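Local coordinates for putative epoxide hydrolase protein (Klebsiella pneumoniae subsp. pneumoniae, PDB 5BOV), which is probably a hydrolase of the alpha/beta hydrolase fold, perhaps acting on epoxides or monoacylglycerols, its true substrate being uncertain, at residues A[8-22]-A[63-75]. Sequence-based numbering, arbitrary orientation. Where two conformers were deposited one is given.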
# COMPACT_ATOMS: atom_id res chain seq x y z
N PHE A 8 -4.18 -19.45 0.60
CA PHE A 8 -4.04 -18.04 0.18
C PHE A 8 -4.85 -17.79 -1.07
O PHE A 8 -5.12 -16.63 -1.37
CB PHE A 8 -2.57 -17.72 -0.11
CG PHE A 8 -2.30 -16.26 -0.22
CD1 PHE A 8 -2.13 -15.47 0.93
CD2 PHE A 8 -2.26 -15.65 -1.46
CE1 PHE A 8 -1.93 -14.11 0.84
CE2 PHE A 8 -2.06 -14.30 -1.52
CZ PHE A 8 -1.92 -13.55 -0.39
N ASP A 9 -5.31 -18.82 -1.77
CA ASP A 9 -6.19 -18.64 -2.89
C ASP A 9 -7.71 -18.64 -2.58
O ASP A 9 -8.50 -18.53 -3.52
CB ASP A 9 -5.85 -19.62 -3.99
CG ASP A 9 -4.50 -19.33 -4.64
OD1 ASP A 9 -4.04 -18.16 -4.62
OD2 ASP A 9 -3.91 -20.34 -5.13
N LYS A 10 -8.10 -18.69 -1.30
CA LYS A 10 -9.50 -18.60 -0.94
C LYS A 10 -9.75 -17.13 -0.62
O LYS A 10 -9.28 -16.64 0.36
CB LYS A 10 -9.81 -19.53 0.24
CG LYS A 10 -9.72 -20.98 -0.19
CD LYS A 10 -9.87 -21.92 1.01
CE LYS A 10 -10.07 -23.34 0.51
NZ LYS A 10 -8.73 -23.93 0.22
N ILE A 11 -10.40 -16.45 -1.54
CA ILE A 11 -10.69 -15.03 -1.41
C ILE A 11 -12.04 -14.83 -0.78
O ILE A 11 -13.03 -15.38 -1.23
CB ILE A 11 -10.68 -14.33 -2.76
CG1 ILE A 11 -9.34 -14.63 -3.47
CG2 ILE A 11 -10.83 -12.85 -2.57
CD1 ILE A 11 -8.10 -14.31 -2.67
N GLN A 12 -12.07 -14.09 0.32
CA GLN A 12 -13.31 -13.77 1.04
C GLN A 12 -13.78 -12.39 0.60
O GLN A 12 -13.00 -11.61 0.06
CB GLN A 12 -13.06 -13.69 2.55
CG GLN A 12 -12.26 -14.81 3.21
CD GLN A 12 -12.95 -16.09 3.10
OE1 GLN A 12 -14.17 -16.17 3.32
NE2 GLN A 12 -12.21 -17.15 2.76
N GLN A 13 -15.05 -12.11 0.86
CA GLN A 13 -15.68 -10.85 0.46
C GLN A 13 -16.48 -10.31 1.61
O GLN A 13 -17.18 -11.07 2.31
CB GLN A 13 -16.60 -11.05 -0.74
CG GLN A 13 -15.96 -11.59 -1.98
CD GLN A 13 -14.96 -10.68 -2.74
OE1 GLN A 13 -14.01 -11.18 -3.33
NE2 GLN A 13 -15.15 -9.40 -2.70
N ILE A 14 -16.39 -9.01 1.85
CA ILE A 14 -17.18 -8.39 2.93
C ILE A 14 -17.56 -6.97 2.60
O ILE A 14 -16.77 -6.21 2.06
CB ILE A 14 -16.42 -8.51 4.31
CG1 ILE A 14 -17.38 -8.28 5.50
CG2 ILE A 14 -15.26 -7.53 4.42
CD1 ILE A 14 -16.85 -8.73 6.85
N ARG A 15 -18.79 -6.58 2.97
CA ARG A 15 -19.21 -5.20 2.84
C ARG A 15 -18.48 -4.33 3.85
O ARG A 15 -18.47 -4.64 5.06
CB ARG A 15 -20.72 -5.11 3.02
CG ARG A 15 -21.34 -3.70 2.80
CD ARG A 15 -22.83 -3.71 3.22
NE ARG A 15 -23.51 -4.66 2.33
CZ ARG A 15 -24.08 -4.37 1.15
NH1 ARG A 15 -24.19 -3.10 0.76
NH2 ARG A 15 -24.57 -5.35 0.40
N ALA A 16 -17.85 -3.27 3.40
CA ALA A 16 -17.14 -2.40 4.28
C ALA A 16 -17.18 -1.00 3.67
O ALA A 16 -16.50 -0.69 2.69
CB ALA A 16 -15.69 -2.87 4.44
N GLY A 17 -17.95 -0.11 4.31
CA GLY A 17 -18.00 1.28 3.87
C GLY A 17 -18.64 1.36 2.50
O GLY A 17 -19.73 0.84 2.27
N ASP A 18 -17.93 1.98 1.58
CA ASP A 18 -18.40 2.08 0.20
C ASP A 18 -18.03 0.90 -0.69
O ASP A 18 -18.38 0.90 -1.90
CB ASP A 18 -17.82 3.36 -0.41
CG ASP A 18 -18.42 4.63 0.18
OD1 ASP A 18 -19.51 4.61 0.74
OD2 ASP A 18 -17.80 5.72 -0.06
N LEU A 19 -17.33 -0.10 -0.12
CA LEU A 19 -16.83 -1.22 -0.90
C LEU A 19 -17.38 -2.57 -0.49
O LEU A 19 -17.84 -2.74 0.63
CB LEU A 19 -15.31 -1.25 -0.66
CG LEU A 19 -14.54 0.00 -1.00
CD1 LEU A 19 -13.06 -0.20 -0.65
CD2 LEU A 19 -14.66 0.37 -2.49
N ASN A 20 -17.26 -3.49 -1.41
CA ASN A 20 -17.21 -4.92 -1.06
C ASN A 20 -15.73 -5.31 -1.25
O ASN A 20 -15.25 -5.29 -2.37
CB ASN A 20 -18.18 -5.70 -1.94
CG ASN A 20 -17.91 -7.20 -2.01
OD1 ASN A 20 -17.19 -7.81 -1.25
ND2 ASN A 20 -18.44 -7.78 -3.09
N ILE A 21 -15.06 -5.57 -0.15
CA ILE A 21 -13.66 -5.77 -0.15
C ILE A 21 -13.39 -7.24 -0.32
O ILE A 21 -13.93 -8.08 0.43
CB ILE A 21 -13.02 -5.24 1.16
CG1 ILE A 21 -13.08 -3.72 1.14
CG2 ILE A 21 -11.52 -5.67 1.24
CD1 ILE A 21 -12.57 -3.02 2.41
N GLY A 22 -12.48 -7.56 -1.27
CA GLY A 22 -11.91 -8.89 -1.42
C GLY A 22 -10.63 -9.07 -0.61
O GLY A 22 -9.77 -8.21 -0.64
N VAL A 63 -5.30 -9.97 4.20
CA VAL A 63 -4.61 -9.35 3.04
C VAL A 63 -5.66 -8.89 2.00
O VAL A 63 -6.17 -9.73 1.23
CB VAL A 63 -3.62 -10.31 2.37
CG1 VAL A 63 -2.73 -9.57 1.40
CG2 VAL A 63 -2.77 -11.06 3.39
N PRO A 64 -6.05 -7.60 2.03
CA PRO A 64 -7.07 -7.13 1.16
C PRO A 64 -6.60 -6.56 -0.13
O PRO A 64 -5.52 -5.96 -0.18
CB PRO A 64 -7.73 -6.02 2.00
CG PRO A 64 -6.57 -5.42 2.76
CD PRO A 64 -5.65 -6.57 3.03
N TYR A 65 -7.43 -6.69 -1.16
CA TYR A 65 -7.23 -5.88 -2.36
C TYR A 65 -7.66 -4.46 -2.04
O TYR A 65 -8.78 -4.21 -1.52
CB TYR A 65 -8.06 -6.37 -3.53
CG TYR A 65 -7.69 -7.67 -4.16
CD1 TYR A 65 -6.53 -7.78 -4.92
CD2 TYR A 65 -8.50 -8.81 -4.03
CE1 TYR A 65 -6.22 -8.95 -5.61
CE2 TYR A 65 -8.17 -10.01 -4.64
CZ TYR A 65 -7.05 -10.07 -5.46
OH TYR A 65 -6.71 -11.23 -6.09
N LEU A 66 -6.82 -3.47 -2.35
CA LEU A 66 -7.23 -2.08 -2.25
C LEU A 66 -8.34 -1.74 -3.32
O LEU A 66 -8.50 -2.45 -4.28
CB LEU A 66 -6.03 -1.16 -2.45
CG LEU A 66 -4.89 -1.29 -1.40
CD1 LEU A 66 -3.81 -0.29 -1.81
CD2 LEU A 66 -5.37 -1.02 -0.01
N ARG A 67 -9.05 -0.63 -3.08
CA ARG A 67 -9.96 -0.12 -4.09
C ARG A 67 -9.20 -0.01 -5.45
O ARG A 67 -8.03 0.41 -5.49
CB ARG A 67 -10.56 1.21 -3.64
CG ARG A 67 -9.57 2.35 -3.36
CD ARG A 67 -10.27 3.71 -3.22
NE ARG A 67 -11.20 3.68 -2.12
CZ ARG A 67 -12.30 4.45 -2.00
NH1 ARG A 67 -12.55 5.44 -2.89
NH2 ARG A 67 -13.11 4.28 -1.00
N GLY A 68 -9.84 -0.48 -6.50
CA GLY A 68 -9.23 -0.52 -7.82
C GLY A 68 -8.46 -1.79 -8.17
O GLY A 68 -7.80 -1.84 -9.19
N TYR A 69 -8.51 -2.82 -7.33
CA TYR A 69 -7.78 -4.05 -7.56
C TYR A 69 -8.60 -5.30 -7.28
O TYR A 69 -9.41 -5.37 -6.34
CB TYR A 69 -6.53 -4.14 -6.69
CG TYR A 69 -5.57 -3.01 -6.81
CD1 TYR A 69 -5.83 -1.78 -6.20
CD2 TYR A 69 -4.37 -3.19 -7.47
CE1 TYR A 69 -4.90 -0.76 -6.29
CE2 TYR A 69 -3.43 -2.18 -7.57
CZ TYR A 69 -3.66 -1.01 -6.92
OH TYR A 69 -2.71 0.02 -7.03
N GLY A 70 -8.34 -6.33 -8.10
CA GLY A 70 -8.82 -7.67 -7.78
C GLY A 70 -10.35 -7.70 -7.65
O GLY A 70 -11.09 -7.14 -8.44
N THR A 71 -10.80 -8.39 -6.62
CA THR A 71 -12.23 -8.52 -6.40
C THR A 71 -12.80 -7.48 -5.42
O THR A 71 -13.96 -7.61 -4.94
CB THR A 71 -12.53 -9.95 -5.86
OG1 THR A 71 -11.87 -10.13 -4.61
CG2 THR A 71 -12.16 -10.99 -6.85
N THR A 72 -12.04 -6.43 -5.08
CA THR A 72 -12.59 -5.35 -4.37
C THR A 72 -13.44 -4.50 -5.34
O THR A 72 -12.93 -4.11 -6.38
CB THR A 72 -11.54 -4.52 -3.67
OG1 THR A 72 -11.10 -5.30 -2.53
CG2 THR A 72 -12.11 -3.17 -3.17
N ARG A 73 -14.67 -4.15 -4.95
CA ARG A 73 -15.56 -3.41 -5.88
C ARG A 73 -16.30 -2.33 -5.10
O ARG A 73 -16.45 -2.42 -3.88
CB ARG A 73 -16.55 -4.37 -6.61
CG ARG A 73 -17.48 -5.11 -5.72
CD ARG A 73 -18.41 -6.05 -6.50
NE ARG A 73 -19.46 -6.67 -5.67
CZ ARG A 73 -20.43 -6.05 -4.97
NH1 ARG A 73 -20.59 -4.73 -4.97
NH2 ARG A 73 -21.28 -6.79 -4.26
N PHE A 74 -16.70 -1.30 -5.81
CA PHE A 74 -17.60 -0.30 -5.21
C PHE A 74 -19.02 -0.90 -5.16
O PHE A 74 -19.51 -1.46 -6.13
CB PHE A 74 -17.58 0.99 -6.02
CG PHE A 74 -16.33 1.78 -5.81
CD1 PHE A 74 -15.18 1.51 -6.53
CD2 PHE A 74 -16.28 2.80 -4.86
CE1 PHE A 74 -14.03 2.25 -6.33
CE2 PHE A 74 -15.10 3.53 -4.64
CZ PHE A 74 -13.97 3.23 -5.32
N LEU A 75 -19.72 -0.63 -4.07
CA LEU A 75 -21.10 -1.08 -3.90
C LEU A 75 -22.05 -0.36 -4.85
O LEU A 75 -23.05 -0.96 -5.29
CB LEU A 75 -21.53 -0.87 -2.46
CG LEU A 75 -20.71 -1.66 -1.45
CD1 LEU A 75 -20.96 -1.13 -0.06
CD2 LEU A 75 -21.00 -3.15 -1.51
O HOH W 1 -15.30 6.26 -0.82
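The amide of Gln13 grips Thr71 with both of its ends. Thr71 OG1 donates to Gln13 OE1 at 2.7 Å, in the carbonyl plane and on a lone pair, while Gln13 NE2 reaches Thr71 O at 3.1 Å from well above that carbonyl's plane. These two bonds fix the rotation of the amide, and in the Asn20 conformer given NE2 also donates to Asn20 OD1 (3.0 Å). The chain bends at chi2 (-68°) to bring the amide over its own hairpin. Beside it, Asn20 and Arg73 form an antiparallel hydrogen-bonded pair, Asn20 N to Arg73 O 2.8 Å and Arg73 N to Asn20 O 2.9 Å, and Leu75 N extends the pairing to Asp18 O. Thr72 OG1 then bridges the split in strand 59-74, accepting from Gly22 N at 2.9 Å and donating to Tyr65 O; Tyr65 N in turn binds Gly22 O.

Over the sheet, in the conformers given, Asn20 CB lies over the centre of the Arg73 guanidinium. At the neighbouring non-hydrogen-bonded pair, whose side chains diverge at the backbone, Leu19 CD2 sits over the centre of the Phe74 ring, 3.8 Å from its centroid, a CH-pi contact. The Arg67 guanidinium meets the edge of that ring, NH1 in the ring plane, and through a water NH2 reaches Asp18 OD2; its direct salt bridge is to Asp91 and that of Asp18 to Lys229. Leu75 CD1 packs on Gly17 O at the hairpin turn. This N-terminal beta-hairpin, closed by a type II' turn and paired antiparallel with strand 59-74, forms one edge of the central sheet of the alpha/beta hydrolase fold.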